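Local structure of autophagy-related protein 9 (Schizosaccharomyces pombe, 7D0I) at residues Q189-Y194 / N469-F474; L290-A295 / Q303-R308; K197-I202 / R278-R283. The protein scrambles phospholipids between the two leaflets of autophagic membranes as a homotrimer with a central pore, supplying membrane for the growing autophagosome. The protein carries 1 engineered substitution. All blocks are in the same frame, centred on the assembly; numbering follows the deposited sequence.

Contact 1 (Q189-Y194 / N469-F474). With LMN (Lauryl Maltose Neopentyl Glycol), chain G.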
loop_
_atom_site.group_PDB
_atom_site.type_symbol
_atom_site.label_atom_id
_atom_site.label_comp_id
_atom_site.label_asym_id
_atom_site.label_seq_id
_atom_site.Cartn_x
_atom_site.Cartn_y
_atom_site.Cartn_z
ATOM N N GLN A 189 -32.529 27.147 -5.882
ATOM C CA GLN A 189 -32.625 28.215 -4.896
ATOM C C GLN A 189 -31.974 27.816 -3.582
ATOM O O GLN A 189 -31.336 28.641 -2.928
ATOM C CB GLN A 189 -34.082 28.600 -4.677
ATOM C CG GLN A 189 -34.675 29.382 -5.812
ATOM C CD GLN A 189 -36.131 29.674 -5.590
ATOM O OE1 GLN A 189 -36.645 29.500 -4.488
ATOM N NE2 GLN A 189 -36.812 30.119 -6.635
ATOM N N VAL A 190 -32.133 26.559 -3.177
ATOM C CA VAL A 190 -31.390 26.056 -2.027
ATOM C C VAL A 190 -29.898 26.258 -2.236
ATOM O O VAL A 190 -29.188 26.734 -1.344
ATOM C CB VAL A 190 -31.731 24.576 -1.781
ATOM C CG1 VAL A 190 -30.725 23.954 -0.858
ATOM C CG2 VAL A 190 -33.104 24.447 -1.195
ATOM N N TYR A 191 -29.408 25.938 -3.432
ATOM C CA TYR A 191 -27.979 26.041 -3.686
ATOM C C TYR A 191 -27.513 27.488 -3.708
ATOM O O TYR A 191 -26.448 27.803 -3.174
ATOM C CB TYR A 191 -27.616 25.353 -4.991
ATOM C CG TYR A 191 -26.151 25.437 -5.288
ATOM C CD1 TYR A 191 -25.246 24.684 -4.583
ATOM C CD2 TYR A 191 -25.673 26.285 -6.261
ATOM C CE1 TYR A 191 -23.914 24.766 -4.836
ATOM C CE2 TYR A 191 -24.341 26.371 -6.521
ATOM C CZ TYR A 191 -23.470 25.610 -5.803
ATOM O OH TYR A 191 -22.134 25.690 -6.054
ATOM N N THR A 192 -28.278 28.386 -4.322
ATOM C CA THR A 192 -27.842 29.775 -4.354
ATOM C C THR A 192 -28.029 30.468 -3.019
ATOM O O THR A 192 -27.393 31.496 -2.776
ATOM C CB THR A 192 -28.573 30.554 -5.432
ATOM O OG1 THR A 192 -29.963 30.621 -5.116
ATOM C CG2 THR A 192 -28.393 29.887 -6.762
ATOM N N TYR A 193 -28.884 29.948 -2.147
ATOM C CA TYR A 193 -28.906 30.447 -0.783
ATOM C C TYR A 193 -27.717 29.931 0.001
ATOM O O TYR A 193 -27.220 30.620 0.890
ATOM C CB TYR A 193 -30.204 30.048 -0.090
ATOM C CG TYR A 193 -30.372 30.667 1.270
ATOM C CD1 TYR A 193 -30.946 31.915 1.414
ATOM C CD2 TYR A 193 -29.955 30.007 2.407
ATOM C CE1 TYR A 193 -31.096 32.486 2.648
ATOM C CE2 TYR A 193 -30.099 30.569 3.642
ATOM C CZ TYR A 193 -30.671 31.808 3.759
ATOM O OH TYR A 193 -30.819 32.374 4.999
ATOM N N TYR A 194 -27.252 28.723 -0.307
ATOM C CA TYR A 194 -26.031 28.235 0.320
ATOM C C TYR A 194 -24.822 29.051 -0.113
ATOM O O TYR A 194 -24.058 29.536 0.726
ATOM C CB TYR A 194 -25.818 26.767 -0.009
ATOM C CG TYR A 194 -24.416 26.324 0.268
ATOM C CD1 TYR A 194 -23.926 26.305 1.554
ATOM C CD2 TYR A 194 -23.581 25.932 -0.756
ATOM C CE1 TYR A 194 -22.649 25.914 1.811
ATOM C CE2 TYR A 194 -22.302 25.536 -0.506
ATOM C CZ TYR A 194 -21.842 25.528 0.779
ATOM O OH TYR A 194 -20.560 25.130 1.045
ATOM N N ASN A 469 -21.703 18.487 -13.908
ATOM C CA ASN A 469 -22.241 18.286 -12.569
ATOM C C ASN A 469 -21.291 18.741 -11.474
ATOM O O ASN A 469 -21.508 18.422 -10.304
ATOM C CB ASN A 469 -22.638 16.830 -12.340
ATOM C CG ASN A 469 -23.641 16.353 -13.345
ATOM O OD1 ASN A 469 -24.447 17.130 -13.841
ATOM N ND2 ASN A 469 -23.591 15.076 -13.669
ATOM N N GLU A 470 -20.251 19.489 -11.816
ATOM C CA GLU A 470 -19.374 20.097 -10.825
ATOM C C GLU A 470 -19.980 21.429 -10.425
ATOM O O GLU A 470 -19.935 22.391 -11.192
ATOM C CB GLU A 470 -17.966 20.286 -11.370
ATOM C CG GLU A 470 -17.126 21.199 -10.529
ATOM C CD GLU A 470 -15.661 21.048 -10.807
ATOM O OE1 GLU A 470 -14.971 20.410 -9.987
ATOM O OE2 GLU A 470 -15.196 21.559 -11.843
ATOM N N LEU A 471 -20.560 21.476 -9.232
ATOM C CA LEU A 471 -21.237 22.673 -8.774
ATOM C C LEU A 471 -20.261 23.834 -8.710
ATOM O O LEU A 471 -19.049 23.655 -8.657
ATOM C CB LEU A 471 -21.892 22.422 -7.422
ATOM C CG LEU A 471 -23.108 21.506 -7.482
ATOM C CD1 LEU A 471 -23.567 21.167 -6.106
ATOM C CD2 LEU A 471 -24.216 22.173 -8.233
ATOM N N GLN A 472 -20.809 25.048 -8.729
ATOM C CA GLN A 472 -19.982 26.231 -8.937
ATOM C C GLN A 472 -18.912 26.378 -7.869
ATOM O O GLN A 472 -17.775 26.741 -8.179
ATOM C CB GLN A 472 -20.854 27.478 -8.978
ATOM C CG GLN A 472 -20.071 28.745 -9.185
ATOM C CD GLN A 472 -19.628 28.924 -10.609
ATOM O OE1 GLN A 472 -20.442 28.929 -11.523
ATOM N NE2 GLN A 472 -18.334 29.081 -10.809
ATOM N N HIS A 473 -19.243 26.112 -6.609
ATOM C CA HIS A 473 -18.285 26.403 -5.553
ATOM C C HIS A 473 -17.148 25.389 -5.515
ATOM O O HIS A 473 -16.023 25.746 -5.158
ATOM C CB HIS A 473 -18.987 26.482 -4.204
ATOM C CG HIS A 473 -19.458 25.166 -3.677
ATOM N ND1 HIS A 473 -20.601 24.553 -4.133
ATOM C CD2 HIS A 473 -18.927 24.334 -2.755
ATOM C CE1 HIS A 473 -20.761 23.404 -3.504
ATOM N NE2 HIS A 473 -19.760 23.250 -2.660
ATOM N N PHE A 474 -17.404 24.139 -5.893
ATOM C CA PHE A 474 -16.310 23.184 -6.034
ATOM C C PHE A 474 -15.347 23.626 -7.120
ATOM O O PHE A 474 -14.122 23.541 -6.961
ATOM C CB PHE A 474 -16.855 21.802 -6.359
ATOM C CG PHE A 474 -17.661 21.189 -5.263
ATOM C CD1 PHE A 474 -17.087 20.884 -4.051
ATOM C CD2 PHE A 474 -18.983 20.880 -5.460
ATOM C CE1 PHE A 474 -17.821 20.311 -3.059
ATOM C CE2 PHE A 474 -19.720 20.307 -4.467
ATOM C CZ PHE A 474 -19.138 20.022 -3.265
HETATM C C1 LMN G . -26.689 36.436 -13.563
HETATM O O1 LMN G . -27.489 37.441 -13.830
HETATM C C2 LMN G . -26.425 36.315 -12.049
HETATM O O2 LMN G . -27.672 36.210 -11.371
HETATM C C3 LMN G . -25.609 35.096 -11.767
HETATM O O3 LMN G . -25.358 35.035 -10.322
HETATM C C4 LMN G . -24.322 35.074 -12.487
HETATM O O4 LMN G . -23.764 33.691 -12.394
HETATM C C5 LMN G . -24.430 35.433 -13.934
HETATM O O5 LMN G . -25.289 36.617 -14.198
HETATM C C6 LMN G . -23.036 35.706 -14.502
HETATM O O6 LMN G . -22.212 36.248 -13.495
HETATM C CAA LMN G . -28.497 48.576 -19.315
HETATM C CAB LMN G . -28.904 44.195 -22.481
HETATM O OAI LMN G . -18.033 33.055 -12.172
HETATM O OAJ LMN G . -21.539 30.779 -14.625
HETATM O OAL LMN G . -30.751 30.530 -15.244
HETATM O OAN LMN G . -26.597 32.604 -17.453
HETATM O OAP LMN G . -28.704 33.942 -17.658
HETATM O OAQ LMN G . -19.420 32.522 -9.284
HETATM O OAR LMN G . -22.766 28.462 -13.655
HETATM O OAS LMN G . -21.956 32.578 -8.154
HETATM O OAT LMN G . -24.319 29.493 -11.329
HETATM O OAU LMN G . -23.831 31.783 -10.642
HETATM O OAV LMN G . -26.972 29.537 -13.505
HETATM C CAW LMN G . -28.766 47.721 -18.055
HETATM C CAX LMN G . -28.031 43.057 -21.918
HETATM C CAY LMN G . -27.821 46.495 -18.069
HETATM C CAZ LMN G . -28.466 41.732 -22.587
HETATM C CBA LMN G . -28.644 45.199 -17.846
HETATM C CBB LMN G . -29.097 40.782 -21.532
HETATM C CBC LMN G . -27.841 43.992 -18.413
HETATM C CBD LMN G . -30.089 39.839 -22.265
HETATM C CBE LMN G . -28.717 42.705 -18.347
HETATM C CBF LMN G . -31.094 39.234 -21.247
HETATM C CBG LMN G . -29.418 42.618 -16.957
HETATM C CBH LMN G . -30.338 38.872 -19.938
HETATM C CBI LMN G . -30.062 41.200 -16.804
HETATM C CBJ LMN G . -31.378 38.393 -18.877
HETATM C CBK LMN G . -29.015 40.220 -16.172
HETATM C CBL LMN G . -30.655 37.454 -17.847
HETATM C CBM LMN G . -19.225 33.780 -11.994
HETATM C CBN LMN G . -22.681 31.055 -15.410
HETATM C CBP LMN G . -29.388 30.703 -15.568
HETATM C CBQ LMN G . -29.776 39.095 -15.386
HETATM C CBR LMN G . -29.180 37.480 -17.289
HETATM C CBS LMN G . -27.618 37.699 -15.238
HETATM C CBT LMN G . -29.963 36.536 -14.964
HETATM O OBV LMN G . -29.994 35.318 -15.731
HETATM O OBX LMN G . -29.762 33.074 -15.217
HETATM O OBY LMN G . -21.525 33.058 -12.332
HETATM O OBZ LMN G . -25.088 30.928 -15.163
HETATM O OCB LMN G . -26.641 32.314 -13.992
HETATM C CCC LMN G . -20.301 32.845 -11.522
HETATM C CCD LMN G . -23.824 30.164 -15.002
HETATM C CCF LMN G . -28.859 31.939 -14.889
HETATM C CCH LMN G . -26.995 33.203 -16.170
HETATM C CCJ LMN G . -29.067 34.348 -15.341
HETATM C CCL LMN G . -28.023 34.249 -16.433
HETATM C CCM LMN G . -29.141 37.690 -15.718
HETATM C CCN LMN G . -20.533 33.057 -10.025
HETATM C CCO LMN G . -23.543 29.671 -13.574
HETATM C CCQ LMN G . -27.370 32.110 -15.250
HETATM C CCR LMN G . -22.647 33.664 -11.581
HETATM C CCS LMN G . -25.553 31.460 -13.868
HETATM C CCT LMN G . -21.781 32.381 -9.594
HETATM C CCU LMN G . -24.737 29.390 -12.731
HETATM C CCV LMN G . -22.985 32.893 -10.298
HETATM C CCW LMN G . -25.893 30.302 -12.935
#
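Y191 and Y194 meet H473 in a buried, largely aromatic contact where helix 183-195 faces the start of helix 472-480. The backbones stay well apart, CA of Y191 lying 9.1 Å from CA of L471. OH of Y191 is hydrogen-bonded to ND1 of H473 at 2.7 Å, and either group could be the donor. The bond lies near the planes of both rings, which meet rim to rim with their planes at 39°. Y194 comes in differently: its CE2 stands over the centre of the imidazole, 4.0 Å from H473 CE1, in a T-shaped pair with planes at 79°. With CG set between its backbone N and carbonyl carbon (chi1 71°), H473 can offer its edge to one tyrosine and a face to the other; F474 lies over the opposite face. The three rings form an aromatic cluster, extended by W302, which meets each of them. L471, at the N-cap position, adds an apolar flank with its CD1 3.8 Å from Y191 CE1, while its CD2 overlies the tyrosine face toward the rim. Just beyond, Q472 OE1 accepts a hydrogen bond of 3.2 Å from OAR of the detergent LMN; D476 holds NE2 of the same amide.

Contact 2 (L290-A295 / Q303-R308)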
loop_
_atom_site.group_PDB
_atom_site.type_symbol
_atom_site.label_atom_id
_atom_site.label_comp_id
_atom_site.label_asym_id
_atom_site.label_seq_id
_atom_site.Cartn_x
_atom_site.Cartn_y
_atom_site.Cartn_z
ATOM N N LEU A 290 -34.098 22.224 7.565
ATOM C CA LEU A 290 -32.738 21.707 7.498
ATOM C C LEU A 290 -32.026 21.735 8.840
ATOM O O LEU A 290 -31.056 20.997 9.023
ATOM C CB LEU A 290 -31.923 22.494 6.470
ATOM C CG LEU A 290 -32.165 22.156 5.003
ATOM C CD1 LEU A 290 -31.259 22.966 4.121
ATOM C CD2 LEU A 290 -31.933 20.684 4.782
ATOM N N LYS A 291 -32.488 22.561 9.776
ATOM C CA LYS A 291 -31.847 22.710 11.081
ATOM C C LYS A 291 -30.376 23.090 10.925
ATOM O O LYS A 291 -29.481 22.455 11.482
ATOM C CB LYS A 291 -32.010 21.446 11.929
ATOM C CG LYS A 291 -33.428 21.225 12.437
ATOM C CD LYS A 291 -33.525 19.957 13.269
ATOM C CE LYS A 291 -33.377 18.712 12.410
ATOM N NZ LYS A 291 -34.553 18.505 11.525
ATOM N N ILE A 292 -30.136 24.137 10.144
ATOM C CA ILE A 292 -28.816 24.736 9.991
ATOM C C ILE A 292 -28.880 26.131 10.590
ATOM O O ILE A 292 -29.707 26.954 10.176
ATOM C CB ILE A 292 -28.376 24.781 8.520
ATOM C CG1 ILE A 292 -28.252 23.365 7.966
ATOM C CG2 ILE A 292 -27.061 25.514 8.380
ATOM C CD1 ILE A 292 -27.780 23.311 6.554
ATOM N N ALA A 293 -28.020 26.394 11.564
ATOM C CA ALA A 293 -28.071 27.645 12.300
ATOM C C ALA A 293 -27.709 28.826 11.407
ATOM O O ALA A 293 -26.879 28.719 10.502
ATOM C CB ALA A 293 -27.124 27.592 13.497
ATOM N N THR A 294 -28.339 29.967 11.681
ATOM C CA THR A 294 -28.039 31.184 10.938
ATOM C C THR A 294 -26.587 31.605 11.098
ATOM O O THR A 294 -26.053 32.298 10.229
ATOM C CB THR A 294 -28.957 32.315 11.395
ATOM O OG1 THR A 294 -30.301 31.830 11.476
ATOM C CG2 THR A 294 -28.912 33.469 10.412
ATOM N N ALA A 295 -25.940 31.206 12.188
ATOM C CA ALA A 295 -24.536 31.513 12.401
ATOM C C ALA A 295 -23.609 30.498 11.758
ATOM O O ALA A 295 -22.413 30.775 11.618
ATOM C CB ALA A 295 -24.239 31.601 13.899
ATOM N N GLN A 303 -21.705 19.358 1.606
ATOM C CA GLN A 303 -21.996 17.982 1.981
ATOM C C GLN A 303 -22.858 17.920 3.232
ATOM O O GLN A 303 -23.698 17.028 3.356
ATOM C CB GLN A 303 -20.702 17.206 2.182
ATOM C CG GLN A 303 -19.887 17.028 0.914
ATOM C CD GLN A 303 -18.991 18.210 0.619
ATOM O OE1 GLN A 303 -19.177 19.295 1.160
ATOM N NE2 GLN A 303 -18.003 18.000 -0.240
ATOM N N ARG A 304 -22.688 18.867 4.152
ATOM C CA ARG A 304 -23.543 18.906 5.332
ATOM C C ARG A 304 -24.970 19.279 4.959
ATOM O O ARG A 304 -25.927 18.706 5.494
ATOM C CB ARG A 304 -22.970 19.884 6.353
ATOM C CG ARG A 304 -23.826 20.097 7.588
ATOM C CD ARG A 304 -23.857 18.880 8.503
ATOM N NE ARG A 304 -22.535 18.509 9.003
ATOM C CZ ARG A 304 -21.928 17.359 8.732
ATOM N NH1 ARG A 304 -22.525 16.454 7.972
ATOM N NH2 ARG A 304 -20.730 17.105 9.230
ATOM N N VAL A 305 -25.132 20.229 4.039
ATOM C CA VAL A 305 -26.467 20.577 3.567
ATOM C C VAL A 305 -27.106 19.392 2.861
ATOM O O VAL A 305 -28.298 19.126 3.028
ATOM C CB VAL A 305 -26.411 21.811 2.649
ATOM C CG1 VAL A 305 -27.798 22.186 2.206
ATOM C CG2 VAL A 305 -25.760 22.969 3.361
ATOM N N LEU A 306 -26.325 18.657 2.071
ATOM C CA LEU A 306 -26.854 17.465 1.414
ATOM C C LEU A 306 -27.265 16.412 2.429
ATOM O O LEU A 306 -28.289 15.743 2.261
ATOM C CB LEU A 306 -25.820 16.884 0.459
ATOM C CG LEU A 306 -25.707 17.576 -0.886
ATOM C CD1 LEU A 306 -24.670 16.880 -1.727
ATOM C CD2 LEU A 306 -27.050 17.562 -1.560
ATOM N N TYR A 307 -26.463 16.232 3.476
ATOM C CA TYR A 307 -26.803 15.288 4.533
ATOM C C TYR A 307 -28.135 15.652 5.171
ATOM O O TYR A 307 -29.038 14.812 5.279
ATOM C CB TYR A 307 -25.678 15.277 5.563
ATOM C CG TYR A 307 -25.834 14.297 6.691
ATOM C CD1 TYR A 307 -26.166 14.734 7.964
ATOM C CD2 TYR A 307 -25.622 12.942 6.495
ATOM C CE1 TYR A 307 -26.298 13.849 9.009
ATOM C CE2 TYR A 307 -25.754 12.043 7.536
ATOM C CZ TYR A 307 -26.090 12.503 8.792
ATOM O OH TYR A 307 -26.223 11.619 9.841
ATOM N N ARG A 308 -28.284 16.912 5.581
ATOM C CA ARG A 308 -29.542 17.348 6.174
ATOM C C ARG A 308 -30.700 17.187 5.199
ATOM O O ARG A 308 -31.805 16.799 5.593
ATOM C CB ARG A 308 -29.438 18.801 6.623
ATOM C CG ARG A 308 -28.349 19.075 7.632
ATOM C CD ARG A 308 -28.781 18.708 9.033
ATOM N NE ARG A 308 -27.892 19.300 10.024
ATOM C CZ ARG A 308 -26.832 18.687 10.538
ATOM N NH1 ARG A 308 -26.531 17.452 10.164
ATOM N NH2 ARG A 308 -26.077 19.308 11.433
#
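L290 and R308 bring the two backbones closest, their CA atoms 5.6 Å apart, where the chain leaves helix 253-289 and K291 takes up positive phi (phi 56°, psi 52°). No hydrogen bond crosses here; the evidence for the contact is side-chain packing. L290 divides its two methyl branches between neighbouring turns of the opposing helix: CD2 lies 3.6 Å from CB of R308, whereas CD1 reaches CG1 of V305 at 4.0 Å. I292 sends CD1 to the other branch of that valine, at 3.8 Å from V305 CG2, the two side chains meeting at roughly a right angle. V305 therefore receives one leucine and one isoleucine methyl on separate branches. These segments form a helix-to-helix connection whose loop, after helix 253-289, packs back against helix 302-312; backbone bonding between I292 and Y286 ties the loop to the helix it has just left. R308 brings the polar part of the contact. Its chain turns about the CB-CG bond (chi2 -81°), carrying CD past the carbonyl O of L290. NE lies 3.7 Å from L290 O and 3.8 Å from K291 O, both near the guanidinium plane at its edge, which suggests at most a weak electrostatic attraction. One face of the guanidinium lies against CD of R304, a turn earlier. R308 NH2 forms a long, weak ion pair with D585 of the second subunit.

Contact 3 (K197-I202 / R278-R283)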
loop_
_atom_site.group_PDB
_atom_site.type_symbol
_atom_site.label_atom_id
_atom_site.label_comp_id
_atom_site.label_asym_id
_atom_site.label_seq_id
_atom_site.Cartn_x
_atom_site.Cartn_y
_atom_site.Cartn_z
ATOM N N LYS A 197 -24.472 32.403 1.204
ATOM C CA LYS A 197 -24.154 32.392 2.630
ATOM C C LYS A 197 -25.207 33.137 3.441
ATOM O O LYS A 197 -24.896 34.003 4.258
ATOM C CB LYS A 197 -22.762 32.957 2.892
ATOM C CG LYS A 197 -21.658 32.010 2.526
ATOM C CD LYS A 197 -20.428 32.762 2.108
ATOM C CE LYS A 197 -19.372 31.810 1.613
ATOM N NZ LYS A 197 -18.196 32.532 1.066
ATOM N N GLY A 198 -26.462 32.791 3.217
ATOM C CA GLY A 198 -27.525 33.247 4.080
ATOM C C GLY A 198 -28.133 34.565 3.637
ATOM O O GLY A 198 -27.565 35.323 2.852
ATOM N N LEU A 199 -29.322 34.835 4.179
ATOM C CA LEU A 199 -30.059 36.038 3.814
ATOM C C LEU A 199 -29.272 37.291 4.159
ATOM O O LEU A 199 -29.283 38.264 3.402
ATOM C CB LEU A 199 -31.416 36.044 4.513
ATOM C CG LEU A 199 -32.474 37.034 4.038
ATOM C CD1 LEU A 199 -33.838 36.420 4.212
ATOM C CD2 LEU A 199 -32.393 38.325 4.810
ATOM N N SER A 200 -28.578 37.282 5.295
ATOM C CA SER A 200 -27.808 38.451 5.699
ATOM C C SER A 200 -26.762 38.804 4.651
ATOM O O SER A 200 -26.712 39.938 4.162
ATOM C CB SER A 200 -27.146 38.191 7.050
ATOM O OG SER A 200 -28.057 37.581 7.944
ATOM N N CYS A 201 -25.924 37.833 4.284
ATOM C CA CYS A 201 -24.856 38.104 3.334
ATOM C C CYS A 201 -25.412 38.431 1.958
ATOM O O CYS A 201 -24.874 39.297 1.261
ATOM C CB CYS A 201 -23.907 36.913 3.260
ATOM S SG CYS A 201 -22.463 37.190 2.232
ATOM N N ILE A 202 -26.490 37.760 1.551
ATOM C CA ILE A 202 -27.069 38.028 0.237
ATOM C C ILE A 202 -27.582 39.458 0.167
ATOM O O ILE A 202 -27.327 40.183 -0.804
ATOM C CB ILE A 202 -28.181 37.017 -0.080
ATOM C CG1 ILE A 202 -27.599 35.622 -0.231
ATOM C CG2 ILE A 202 -28.874 37.403 -1.348
ATOM C CD1 ILE A 202 -28.636 34.566 -0.392
ATOM N N ARG A 278 -38.763 35.680 -1.301
ATOM C CA ARG A 278 -38.302 34.332 -1.612
ATOM C C ARG A 278 -37.083 33.972 -0.774
ATOM O O ARG A 278 -36.947 32.835 -0.306
ATOM C CB ARG A 278 -37.991 34.228 -3.099
ATOM C CG ARG A 278 -37.461 32.887 -3.530
ATOM C CD ARG A 278 -36.839 32.979 -4.908
ATOM N NE ARG A 278 -35.757 33.959 -4.957
ATOM C CZ ARG A 278 -34.522 33.731 -4.528
ATOM N NH1 ARG A 278 -33.603 34.677 -4.616
ATOM N NH2 ARG A 278 -34.204 32.556 -4.001
ATOM N N LEU A 279 -36.185 34.938 -0.573
ATOM C CA LEU A 279 -35.064 34.727 0.332
ATOM C C LEU A 279 -35.547 34.406 1.734
ATOM O O LEU A 279 -34.966 33.559 2.415
ATOM C CB LEU A 279 -34.166 35.957 0.361
ATOM C CG LEU A 279 -33.257 36.164 -0.836
ATOM C CD1 LEU A 279 -32.387 37.369 -0.598
ATOM C CD2 LEU A 279 -32.421 34.932 -1.027
ATOM N N TRP A 280 -36.607 35.075 2.190
ATOM C CA TRP A 280 -37.097 34.772 3.532
ATOM C C TRP A 280 -37.671 33.364 3.606
ATOM O O TRP A 280 -37.455 32.648 4.593
ATOM C CB TRP A 280 -38.144 35.789 3.971
ATOM C CG TRP A 280 -38.464 35.632 5.416
ATOM C CD1 TRP A 280 -39.435 34.847 5.962
ATOM C CD2 TRP A 280 -37.784 36.250 6.509
ATOM N NE1 TRP A 280 -39.410 34.949 7.329
ATOM C CE2 TRP A 280 -38.405 35.805 7.689
ATOM C CE3 TRP A 280 -36.716 37.144 6.604
ATOM C CZ2 TRP A 280 -37.994 36.224 8.948
ATOM C CZ3 TRP A 280 -36.309 37.557 7.850
ATOM C CH2 TRP A 280 -36.947 37.097 9.006
ATOM N N GLN A 281 -38.423 32.960 2.584
ATOM C CA GLN A 281 -38.936 31.594 2.546
ATOM C C GLN A 281 -37.797 30.587 2.622
ATOM O O GLN A 281 -37.875 29.598 3.363
ATOM C CB GLN A 281 -39.755 31.370 1.278
ATOM C CG GLN A 281 -40.972 32.257 1.152
ATOM C CD GLN A 281 -42.106 31.817 2.049
ATOM O OE1 GLN A 281 -42.090 30.715 2.593
ATOM N NE2 GLN A 281 -43.102 32.680 2.205
ATOM N N MET A 282 -36.721 30.833 1.873
ATOM C CA MET A 282 -35.606 29.891 1.877
ATOM C C MET A 282 -34.854 29.912 3.200
ATOM O O MET A 282 -34.383 28.868 3.657
ATOM C CB MET A 282 -34.667 30.183 0.714
ATOM C CG MET A 282 -33.590 29.141 0.526
ATOM S SD MET A 282 -34.246 27.481 0.366
ATOM C CE MET A 282 -35.260 27.678 -1.089
ATOM N N ARG A 283 -34.741 31.076 3.835
ATOM C CA ARG A 283 -34.112 31.135 5.151
ATOM C C ARG A 283 -34.911 30.339 6.169
ATOM O O ARG A 283 -34.338 29.638 7.014
ATOM C CB ARG A 283 -33.972 32.583 5.602
ATOM C CG ARG A 283 -33.518 32.727 7.036
ATOM C CD ARG A 283 -33.461 34.180 7.449
ATOM N NE ARG A 283 -33.177 34.323 8.870
ATOM C CZ ARG A 283 -34.103 34.274 9.820
ATOM N NH1 ARG A 283 -35.375 34.086 9.494
ATOM N NH2 ARG A 283 -33.763 34.411 11.091
#
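L199 points its side chain at segment 278-283 of helix 253-289 and fits between L279, W280 and R283, residues spaced i, i+1 and i+4 along that helix. The short helical segments 198-202 and 278-283 run nearly antiparallel, at 150° between their directions, with axes 10.1 Å apart at closest approach. One methyl does most of the work: CD1 of L199 sits 3.9 Å from CB of L279 and 3.8 Å from CE3 of W280. The same methyl lies 4.0 Å from CD of R283, and it also rests against the carbonyl group of L279. The tryptophan leaves its backbone away from the partner helix, yet the fused six-membered ring still reaches the leucine, obliquely to the ring plane. R283 is directed toward the partner helix and keeps CG anti to its own backbone N (chi1 172°). Its chain is extended from CG to NE, with CB and CD lying against L199 CD1, while NH1 comes over one face of the W280 ring, toward the rim. Here the portions of two long helices, 198-223 and 253-289, that are inferred to be cytoplasmic pack as an antiparallel helix pair; both helices continue into experimentally established transmembrane spans. One turn further along, I202 takes over, and L279 divides its branches to meet it. With CG anti to the carbonyl carbon (chi1 -76°), L279 places CD1 3.6 Å from CG2 of I202 and CD2 3.9 Å from CD1 of I202. K197, the first residue after helix 183-195 to leave helical backbone angles, has positive phi and completes a Schellman motif; G198 follows with backbone angles that favour glycine. K197 makes a cation-pi contact with F496 of the second subunit.

Overall arrangement
The centres of the three contacts lie about 14 Å from one another, all of them off to one side of the chain's middle. Contact 1 touches both others: Y194 CD1 packs 4.2 Å from V305 CG2 of contact 2, and Y193 OH makes a weak hydrogen bond of 3.0 Å to L199 N of contact 3. Contacts 2 and 3 do not touch, their nearest atoms being about 4 Å apart, but helix 253-289 joins them along the chain, and both reach the second subunit. Detergent proximity separates them: Q472 of contact 1 belongs to an LMN pocket, the side chain of I202 is about 6 Å from a bound LMN, and that of V305 about 14 Å.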